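Local coordinates for protein AlyGC (Glaciecola chathamensis, PDB 5GKD) that cleaves alginate as a lyase of polysaccharide lyase family 6, probably by beta-elimination, and carries a bound calcium ion, at residues Asn611-Asp616 / Asn642-Glu647; Glu631-Pro636 / Gly664-Lys669; Ala18-Asp23 / Lys46-Arg51. One frame throughout, in Å; residues are numbered along the deposited sequence.

Interaction 1 (Asn611-Asp616 / Asn642-Glu647); sequences NSNVSD and NNIFNE
The F645 ring meets V614 at its edge. V614 CB lies near the ring plane, 3.9 Å from F645 CD1, and CG2 of V614 touches the same corner. The ring of F675, on the next strand, meets F645 at about 50°. The side chains of N611 and N642 lie side by side, pointing the same way, with amide planes 39° apart. N611 OD1 packs on N642 CB at 3.2 Å.

N643 has CG anti to its carbonyl carbon (chi1 -52°), and this brings OD1 toward the backbone at S612. There N643 OD1 accepts S612 N at 3.0 Å. Its ND2 is bonded to N673 OD1 and I609 O, so both ends of the buried amide are held.

The backbones run parallel in register. I644 N gives to S612 O (3.1 Å) and V614 N to I644 O (3.0 Å). N646 N gives to V614 O (2.8 Å) and D616 N to N646 O (2.9 Å). S615 and N646 share a face with N613 and I644, and N646 OD1 bonds N676.

Parallel strands stacked in register, with N643 bonded to N673 on the next strand as in an asparagine ladder, are characteristic of a parallel beta-helix, probably right-handed as in pectate lyases.

Interaction 2 (Glu631-Pro636 / Gly664-Lys669); sequences ESTFGP and GTQVNK
Q666 NE2 is held by two backbone carbonyls of the facing loop. It donates to G635 O at 2.9 Å, with an N-H...O angle of 159°. G635 O lies close to the amide plane of Q666, though NE2 is tilted from the G635 carbonyl plane. The second bond, from NE2 to T633 O at 3.0 Å, is weak and more bent. Q666 has CG anti to its carbonyl carbon (chi1 -50°) and runs extended beyond CG, which carries the amide along the loop to these oxygens. On the way Q666 CB passes 3.4 Å from F634 O and CG passes 3.3 Å from G635 O.

The root of the same residue is tied as well. Q666 N donates to P636 O at 3.0 Å, in the carbonyl plane. V667 N makes a weak bond to the same oxygen at 3.4 Å. P636 O thus faces two consecutive amides, and the loop joins the start of the strand that begins at V667. P636 follows a cis peptide bond. Its ring crosses the T665 side chain at about a right angle, with P636 CB 3.8 Å from T665 CG2. N668 ND2 bonds back to T665 O at 3.2 Å from above the carbonyl plane. Y602 OH bonds G635 N.

Nearer the tip of the loop, F634 stacks on H259, and E631 forms salt bridges with R284 and R332. The site is a long loop between strands 622-625 and 637-641 of one parallel beta-helix. It reaches across to the other beta-helix beside the calcium site, and Q666 fixes its base from the next turn.

Interaction 3 (Ala18-Asp23 / Lys46-Arg51); sequences AKPGDD and KPITLR
D23 and T49 form a parallel bridge, their CA atoms 4.6 Å apart, at the point where strand 23-26 begins. T49 N donates to D22 O at 3.1 Å, in the carbonyl plane. Upstream, G21 N bonds P47 O at 3.0 Å from above its carbonyl plane. Between helix 8-17 and this bridge the chain makes a type II turn from K19 to D22, closed by D22 N to K19 O at 2.8 Å. G21 sits at the turn with positive phi (96°), where a side chain would jam against the carbonyl before it and crowd K46.

The side chains of D23 and T49 lie side by side and point the same way. D23 OD2 forms a salt bridge with R51 NH1 at 3.0 Å, using its anti lone pair. The carboxylate lies near the guanidinium plane at its edge, but the two planes are 81° apart. R51 has CG between its backbone N and carbonyl carbon (chi1 38°), and its chain bends at chi3 to bring NH1 over to D23. A water lies 2.9 Å from D23 OD1 and also meets T49 OG1. With an alanine here in place of D23, R51 would probably lose its charged mate, leaving the guanidinium freer to turn and the water probably without one of its neighbours.

I48 packs against the turn. Its CG1 lies 3.8 Å from P20 CA, and its CG2 lies 4.1 Å from A18 CB.

D22 OD1 bonds the chain's first amino group, A1 N. Strand 23-26 lies between strands 2-5 and 48-52, with 73-81 beyond the latter. I48 and L50 pack on strand 35-41, and A18 on I24, just after helix 8-17.

Overall arrangement
Interactions 1 and 2 belong to the same C-terminal beta-helix. Their centres lie about 24 Å apart, and their nearest atoms are about 7 Å apart. Strands 644-648 and 667-676 are neighbours, and along the chain the segments of the two contacts alternate. Interaction 3 is at the N-terminal end of the other beta-helix. Its centre is about 70 Å from that of interaction 1, across the chain's centre, and about 51 Å from that of interaction 2. Interaction 2 is near the metal site: the T633 side chain is about 8 Å from the calcium ion, which N180, E183, E212 and E214 bind. E214 also lines the carbonate pocket with R240, R264 and Y303.

Interaction 1 (Asn611-Asp616 / Asn642-Glu647)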
loop_
_atom_site.group_PDB
_atom_site.type_symbol
_atom_site.label_atom_id
_atom_site.label_comp_id
_atom_site.label_asym_id
_atom_site.label_seq_id
_atom_site.Cartn_x
_atom_site.Cartn_y
_atom_site.Cartn_z
ATOM N N ASN A 611 2.153 21.154 24.807
ATOM C CA ASN A 611 1.278 22.285 25.132
ATOM C C ASN A 611 -0.054 22.199 24.402
ATOM O O ASN A 611 -0.616 23.205 23.976
ATOM C CB ASN A 611 1.959 23.619 24.826
ATOM C CG ASN A 611 3.242 23.818 25.618
ATOM O OD1 ASN A 611 3.306 23.512 26.817
ATOM N ND2 ASN A 611 4.274 24.326 24.948
ATOM N N SER A 612 -0.557 20.991 24.246
ATOM C CA SER A 612 -1.729 20.772 23.425
ATOM C C SER A 612 -2.816 20.128 24.263
ATOM O O SER A 612 -2.594 19.719 25.401
ATOM C CB SER A 612 -1.378 19.912 22.205
ATOM O OG SER A 612 -0.492 20.629 21.367
ATOM N N ASN A 613 -4.003 20.040 23.680
ATOM C CA ASN A 613 -5.172 19.578 24.403
ATOM C C ASN A 613 -5.982 18.654 23.509
ATOM O O ASN A 613 -6.321 19.012 22.380
ATOM C CB ASN A 613 -6.007 20.777 24.871
ATOM C CG ASN A 613 -7.010 20.404 25.909
ATOM O OD1 ASN A 613 -7.956 19.679 25.627
ATOM N ND2 ASN A 613 -6.810 20.881 27.131
ATOM N N VAL A 614 -6.282 17.466 24.018
ATOM C CA VAL A 614 -6.997 16.430 23.291
ATOM C C VAL A 614 -8.125 15.929 24.176
ATOM O O VAL A 614 -7.875 15.503 25.310
ATOM C CB VAL A 614 -6.074 15.258 22.910
ATOM C CG1 VAL A 614 -6.875 14.151 22.232
ATOM C CG2 VAL A 614 -4.916 15.729 22.039
ATOM N N SER A 615 -9.354 15.941 23.656
ATOM C CA SER A 615 -10.512 15.562 24.455
ATOM C C SER A 615 -11.522 14.780 23.626
ATOM O O SER A 615 -11.862 15.181 22.509
ATOM C CB SER A 615 -11.178 16.808 25.047
ATOM O OG SER A 615 -12.187 16.437 25.961
ATOM N N ASP A 616 -12.008 13.674 24.189
ATOM C CA ASP A 616 -13.025 12.822 23.567
ATOM C C ASP A 616 -12.510 12.217 22.254
ATOM O O ASP A 616 -13.089 12.387 21.175
ATOM C CB ASP A 616 -14.337 13.597 23.362
ATOM C CG ASP A 616 -15.480 12.704 22.921
ATOM O OD1 ASP A 616 -15.426 11.480 23.196
ATOM O OD2 ASP A 616 -16.435 13.222 22.291
ATOM N N ASN A 642 3.542 18.545 28.661
ATOM C CA ASN A 642 2.698 19.682 29.017
ATOM C C ASN A 642 1.365 19.649 28.285
ATOM O O ASN A 642 0.808 20.691 27.954
ATOM C CB ASN A 642 3.427 21.007 28.765
ATOM C CG ASN A 642 4.620 21.193 29.681
ATOM O OD1 ASN A 642 4.434 21.560 30.834
ATOM N ND2 ASN A 642 5.844 20.918 29.195
ATOM N N ASN A 643 0.845 18.456 28.038
ATOM C CA ASN A 643 -0.438 18.291 27.375
ATOM C C ASN A 643 -1.504 17.912 28.392
ATOM O O ASN A 643 -1.216 17.389 29.465
ATOM C CB ASN A 643 -0.385 17.206 26.283
ATOM C CG ASN A 643 0.742 17.409 25.294
ATOM O OD1 ASN A 643 0.689 18.284 24.427
ATOM N ND2 ASN A 643 1.768 16.599 25.419
ATOM N N ILE A 644 -2.751 18.140 28.011
ATOM C CA ILE A 644 -3.904 17.679 28.760
ATOM C C ILE A 644 -4.692 16.758 27.853
ATOM O O ILE A 644 -5.139 17.175 26.778
ATOM C CB ILE A 644 -4.774 18.845 29.257
ATOM C CG1 ILE A 644 -3.999 19.702 30.257
ATOM C CG2 ILE A 644 -6.065 18.329 29.882
ATOM C CD1 ILE A 644 -3.153 20.779 29.610
ATOM N N PHE A 645 -4.859 15.514 28.277
ATOM C CA PHE A 645 -5.602 14.511 27.530
ATOM C C PHE A 645 -6.822 14.109 28.351
ATOM O O PHE A 645 -6.670 13.612 29.472
ATOM C CB PHE A 645 -4.733 13.277 27.234
ATOM C CG PHE A 645 -3.374 13.576 26.610
ATOM C CD1 PHE A 645 -3.267 14.097 25.323
ATOM C CD2 PHE A 645 -2.206 13.246 27.281
ATOM C CE1 PHE A 645 -2.020 14.330 24.739
ATOM C CE2 PHE A 645 -0.952 13.481 26.707
ATOM C CZ PHE A 645 -0.865 14.020 25.427
ATOM N N ASN A 646 -8.026 14.309 27.800
ATOM C CA ASN A 646 -9.270 13.935 28.474
ATOM C C ASN A 646 -10.040 12.900 27.671
ATOM O O ASN A 646 -10.248 13.074 26.466
ATOM C CB ASN A 646 -10.199 15.139 28.711
ATOM C CG ASN A 646 -9.512 16.298 29.402
ATOM O OD1 ASN A 646 -9.296 16.273 30.618
ATOM N ND2 ASN A 646 -9.211 17.348 28.638
ATOM N N GLU A 647 -10.499 11.851 28.349
ATOM C CA GLU A 647 -11.353 10.820 27.750
ATOM C C GLU A 647 -10.756 10.305 26.436
ATOM O O GLU A 647 -11.346 10.417 25.363
ATOM C CB GLU A 647 -12.771 11.356 27.537
ATOM C CG GLU A 647 -13.469 11.876 28.787
ATOM C CD GLU A 647 -14.103 10.772 29.625
ATOM O OE1 GLU A 647 -14.087 9.589 29.204
ATOM O OE2 GLU A 647 -14.645 11.093 30.706
#

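Interaction 2 (Glu631-Pro636 / Gly664-Lys669)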
loop_
_atom_site.group_PDB
_atom_site.type_symbol
_atom_site.label_atom_id
_atom_site.label_comp_id
_atom_site.label_asym_id
_atom_site.label_seq_id
_atom_site.Cartn_x
_atom_site.Cartn_y
_atom_site.Cartn_z
ATOM N N GLU A 631 19.334 -2.806 14.864
ATOM C CA GLU A 631 20.006 -1.790 15.659
ATOM C C GLU A 631 20.744 -0.798 14.767
ATOM O O GLU A 631 21.807 -0.293 15.117
ATOM C CB GLU A 631 20.957 -2.431 16.665
ATOM C CG GLU A 631 20.272 -3.384 17.634
ATOM C CD GLU A 631 21.261 -4.125 18.521
ATOM O OE1 GLU A 631 21.732 -5.204 18.102
ATOM O OE2 GLU A 631 21.567 -3.622 19.629
ATOM N N SER A 632 20.169 -0.484 13.613
ATOM C CA SER A 632 20.831 0.362 12.640
ATOM C C SER A 632 20.322 1.789 12.601
ATOM O O SER A 632 20.784 2.560 11.751
ATOM C CB SER A 632 20.694 -0.251 11.251
ATOM O OG SER A 632 21.205 -1.556 11.246
ATOM N N THR A 633 19.391 2.163 13.476
ATOM C CA THR A 633 18.696 3.445 13.393
ATOM C C THR A 633 18.610 4.074 14.781
ATOM O O THR A 633 18.986 3.470 15.785
ATOM C CB THR A 633 17.290 3.275 12.792
ATOM O OG1 THR A 633 16.538 2.362 13.597
ATOM C CG2 THR A 633 17.368 2.721 11.384
ATOM N N PHE A 634 18.086 5.298 14.840
ATOM C CA PHE A 634 18.011 6.037 16.086
ATOM C C PHE A 634 16.593 6.365 16.515
ATOM O O PHE A 634 16.393 6.765 17.667
ATOM C CB PHE A 634 18.816 7.345 15.978
ATOM C CG PHE A 634 20.209 7.160 15.463
ATOM C CD1 PHE A 634 21.072 6.264 16.065
ATOM C CD2 PHE A 634 20.651 7.863 14.351
ATOM C CE1 PHE A 634 22.360 6.094 15.598
ATOM C CE2 PHE A 634 21.944 7.687 13.873
ATOM C CZ PHE A 634 22.800 6.803 14.504
ATOM N N GLY A 635 15.615 6.218 15.628
ATOM C CA GLY A 635 14.254 6.589 15.905
ATOM C C GLY A 635 13.337 5.395 15.942
ATOM O O GLY A 635 13.771 4.268 15.722
ATOM N N PRO A 636 12.057 5.619 16.238
ATOM C CA PRO A 636 11.403 6.884 16.576
ATOM C C PRO A 636 11.810 7.529 17.904
ATOM O O PRO A 636 12.183 6.853 18.847
ATOM C CB PRO A 636 9.925 6.501 16.631
ATOM C CG PRO A 636 9.814 5.291 15.783
ATOM C CD PRO A 636 11.079 4.536 16.045
ATOM N N GLY A 664 9.008 -0.417 19.986
ATOM C CA GLY A 664 10.289 -0.208 19.356
ATOM C C GLY A 664 10.724 1.234 19.225
ATOM O O GLY A 664 11.638 1.508 18.448
ATOM N N THR A 665 10.101 2.170 19.943
ATOM C CA THR A 665 10.600 3.538 19.963
ATOM C C THR A 665 11.825 3.641 20.865
ATOM O O THR A 665 11.857 3.092 21.966
ATOM C CB THR A 665 9.526 4.504 20.434
ATOM O OG1 THR A 665 9.039 4.086 21.709
ATOM C CG2 THR A 665 8.385 4.500 19.457
ATOM N N GLN A 666 12.831 4.352 20.382
ATOM C CA GLN A 666 14.165 4.348 20.962
ATOM C C GLN A 666 14.378 5.462 21.977
ATOM O O GLN A 666 15.217 5.321 22.870
ATOM C CB GLN A 666 15.193 4.454 19.841
ATOM C CG GLN A 666 14.928 3.422 18.727
ATOM C CD GLN A 666 16.185 3.004 18.010
ATOM O OE1 GLN A 666 17.201 2.702 18.641
ATOM N NE2 GLN A 666 16.132 2.994 16.684
ATOM N N VAL A 667 13.643 6.563 21.864
ATOM C CA VAL A 667 13.693 7.649 22.831
ATOM C C VAL A 667 12.259 8.038 23.172
ATOM O O VAL A 667 11.493 8.447 22.288
ATOM C CB VAL A 667 14.472 8.859 22.299
ATOM C CG1 VAL A 667 14.339 10.031 23.271
ATOM C CG2 VAL A 667 15.945 8.495 22.069
ATOM N N ASN A 668 11.900 7.926 24.448
ATOM C CA ASN A 668 10.547 8.222 24.902
ATOM C C ASN A 668 10.619 9.180 26.077
ATOM O O ASN A 668 11.274 8.881 27.080
ATOM C CB ASN A 668 9.815 6.948 25.311
ATOM C CG ASN A 668 9.814 5.908 24.222
ATOM O OD1 ASN A 668 9.094 6.039 23.247
ATOM N ND2 ASN A 668 10.613 4.864 24.387
ATOM N N LYS A 669 9.945 10.322 25.960
ATOM C CA LYS A 669 9.932 11.334 27.015
ATOM C C LYS A 669 8.510 11.858 27.178
ATOM O O LYS A 669 8.005 12.561 26.298
ATOM C CB LYS A 669 10.907 12.467 26.691
ATOM C CG LYS A 669 10.913 13.626 27.691
ATOM C CD LYS A 669 12.018 14.649 27.357
ATOM C CE LYS A 669 11.707 16.035 27.935
ATOM N NZ LYS A 669 12.056 17.151 26.975
#

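Interaction 3 (Ala18-Asp23 / Lys46-Arg51)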
loop_
_atom_site.group_PDB
_atom_site.type_symbol
_atom_site.label_atom_id
_atom_site.label_comp_id
_atom_site.label_asym_id
_atom_site.label_seq_id
_atom_site.Cartn_x
_atom_site.Cartn_y
_atom_site.Cartn_z
ATOM N N ALA A 18 35.332 1.101 -32.207
ATOM C CA ALA A 18 36.254 1.837 -31.351
ATOM C C ALA A 18 37.538 1.044 -31.127
ATOM O O ALA A 18 37.513 -0.163 -30.909
ATOM C CB ALA A 18 35.585 2.166 -30.019
ATOM N N LYS A 19 38.664 1.732 -31.198
ATOM C CA LYS A 19 39.976 1.157 -30.967
ATOM C C LYS A 19 40.628 1.818 -29.766
ATOM O O LYS A 19 40.252 2.934 -29.383
ATOM C CB LYS A 19 40.878 1.320 -32.200
ATOM C CG LYS A 19 40.748 0.183 -33.198
ATOM C CD LYS A 19 39.726 0.489 -34.240
ATOM C CE LYS A 19 39.613 -0.610 -35.309
ATOM N NZ LYS A 19 38.991 -1.882 -34.840
ATOM N N PRO A 20 41.613 1.169 -29.152
ATOM C CA PRO A 20 42.385 1.823 -28.097
ATOM C C PRO A 20 42.819 3.227 -28.495
ATOM O O PRO A 20 43.362 3.451 -29.574
ATOM C CB PRO A 20 43.572 0.878 -27.911
ATOM C CG PRO A 20 43.008 -0.466 -28.227
ATOM C CD PRO A 20 42.065 -0.217 -29.380
ATOM N N GLY A 21 42.538 4.189 -27.621
ATOM C CA GLY A 21 42.779 5.588 -27.897
ATOM C C GLY A 21 41.579 6.358 -28.411
ATOM O O GLY A 21 41.639 7.588 -28.471
ATOM N N ASP A 22 40.503 5.686 -28.798
ATOM C CA ASP A 22 39.339 6.404 -29.293
ATOM C C ASP A 22 38.429 6.846 -28.151
ATOM O O ASP A 22 38.389 6.224 -27.085
ATOM C CB ASP A 22 38.547 5.543 -30.272
ATOM C CG ASP A 22 39.307 5.269 -31.567
ATOM O OD1 ASP A 22 40.232 6.021 -31.935
ATOM O OD2 ASP A 22 38.955 4.287 -32.222
ATOM N N ASP A 23 37.710 7.948 -28.391
ATOM C CA ASP A 23 36.666 8.472 -27.511
ATOM C C ASP A 23 35.315 8.348 -28.212
ATOM O O ASP A 23 35.138 8.860 -29.320
ATOM C CB ASP A 23 36.911 9.943 -27.156
ATOM C CG ASP A 23 38.141 10.148 -26.301
ATOM O OD1 ASP A 23 39.045 9.290 -26.346
ATOM O OD2 ASP A 23 38.205 11.167 -25.580
ATOM N N LYS A 46 46.549 3.341 -24.095
ATOM C CA LYS A 46 45.492 3.935 -24.909
ATOM C C LYS A 46 44.163 3.375 -24.434
ATOM O O LYS A 46 43.718 2.324 -24.907
ATOM C CB LYS A 46 45.706 3.647 -26.393
ATOM C CG LYS A 46 47.113 3.917 -26.884
ATOM C CD LYS A 46 47.085 4.485 -28.277
ATOM C CE LYS A 46 48.241 3.978 -29.085
ATOM N NZ LYS A 46 47.940 4.089 -30.544
ATOM N N PRO A 47 43.509 4.034 -23.495
ATOM C CA PRO A 47 42.198 3.572 -23.043
ATOM C C PRO A 47 41.117 3.915 -24.061
ATOM O O PRO A 47 41.300 4.743 -24.949
ATOM C CB PRO A 47 41.999 4.348 -21.743
ATOM C CG PRO A 47 42.685 5.638 -22.016
ATOM C CD PRO A 47 43.910 5.282 -22.823
ATOM N N ILE A 48 39.975 3.256 -23.926
ATOM C CA ILE A 48 38.789 3.605 -24.707
ATOM C C ILE A 48 37.830 4.358 -23.799
ATOM O O ILE A 48 37.502 3.886 -22.706
ATOM C CB ILE A 48 38.121 2.364 -25.310
ATOM C CG1 ILE A 48 39.131 1.581 -26.143
ATOM C CG2 ILE A 48 36.946 2.765 -26.177
ATOM C CD1 ILE A 48 38.581 0.276 -26.646
ATOM N N THR A 49 37.399 5.532 -24.240
ATOM C CA THR A 49 36.666 6.473 -23.410
ATOM C C THR A 49 35.242 6.637 -23.934
ATOM O O THR A 49 35.019 6.696 -25.147
ATOM C CB THR A 49 37.394 7.827 -23.388
ATOM O OG1 THR A 49 38.704 7.657 -22.833
ATOM C CG2 THR A 49 36.638 8.860 -22.580
ATOM N N LEU A 50 34.286 6.672 -23.017
ATOM C CA LEU A 50 32.907 7.096 -23.258
ATOM C C LEU A 50 32.683 8.371 -22.464
ATOM O O LEU A 50 32.827 8.354 -21.239
ATOM C CB LEU A 50 31.918 6.033 -22.788
ATOM C CG LEU A 50 30.491 5.875 -23.325
ATOM C CD1 LEU A 50 29.523 5.494 -22.234
ATOM C CD2 LEU A 50 29.961 7.004 -24.209
ATOM N N ARG A 51 32.322 9.466 -23.138
ATOM C CA ARG A 51 32.201 10.731 -22.426
ATOM C C ARG A 51 31.119 11.597 -23.054
ATOM O O ARG A 51 30.765 11.445 -24.218
ATOM C CB ARG A 51 33.534 11.495 -22.379
ATOM C CG ARG A 51 34.340 11.394 -23.633
ATOM C CD ARG A 51 35.624 12.245 -23.602
ATOM N NE ARG A 51 35.265 13.590 -23.999
ATOM C CZ ARG A 51 35.662 14.191 -25.108
ATOM N NH1 ARG A 51 36.497 13.608 -25.941
ATOM N NH2 ARG A 51 35.224 15.404 -25.353
HETATM O O HOH W 1 40.477 7.106 -25.005
#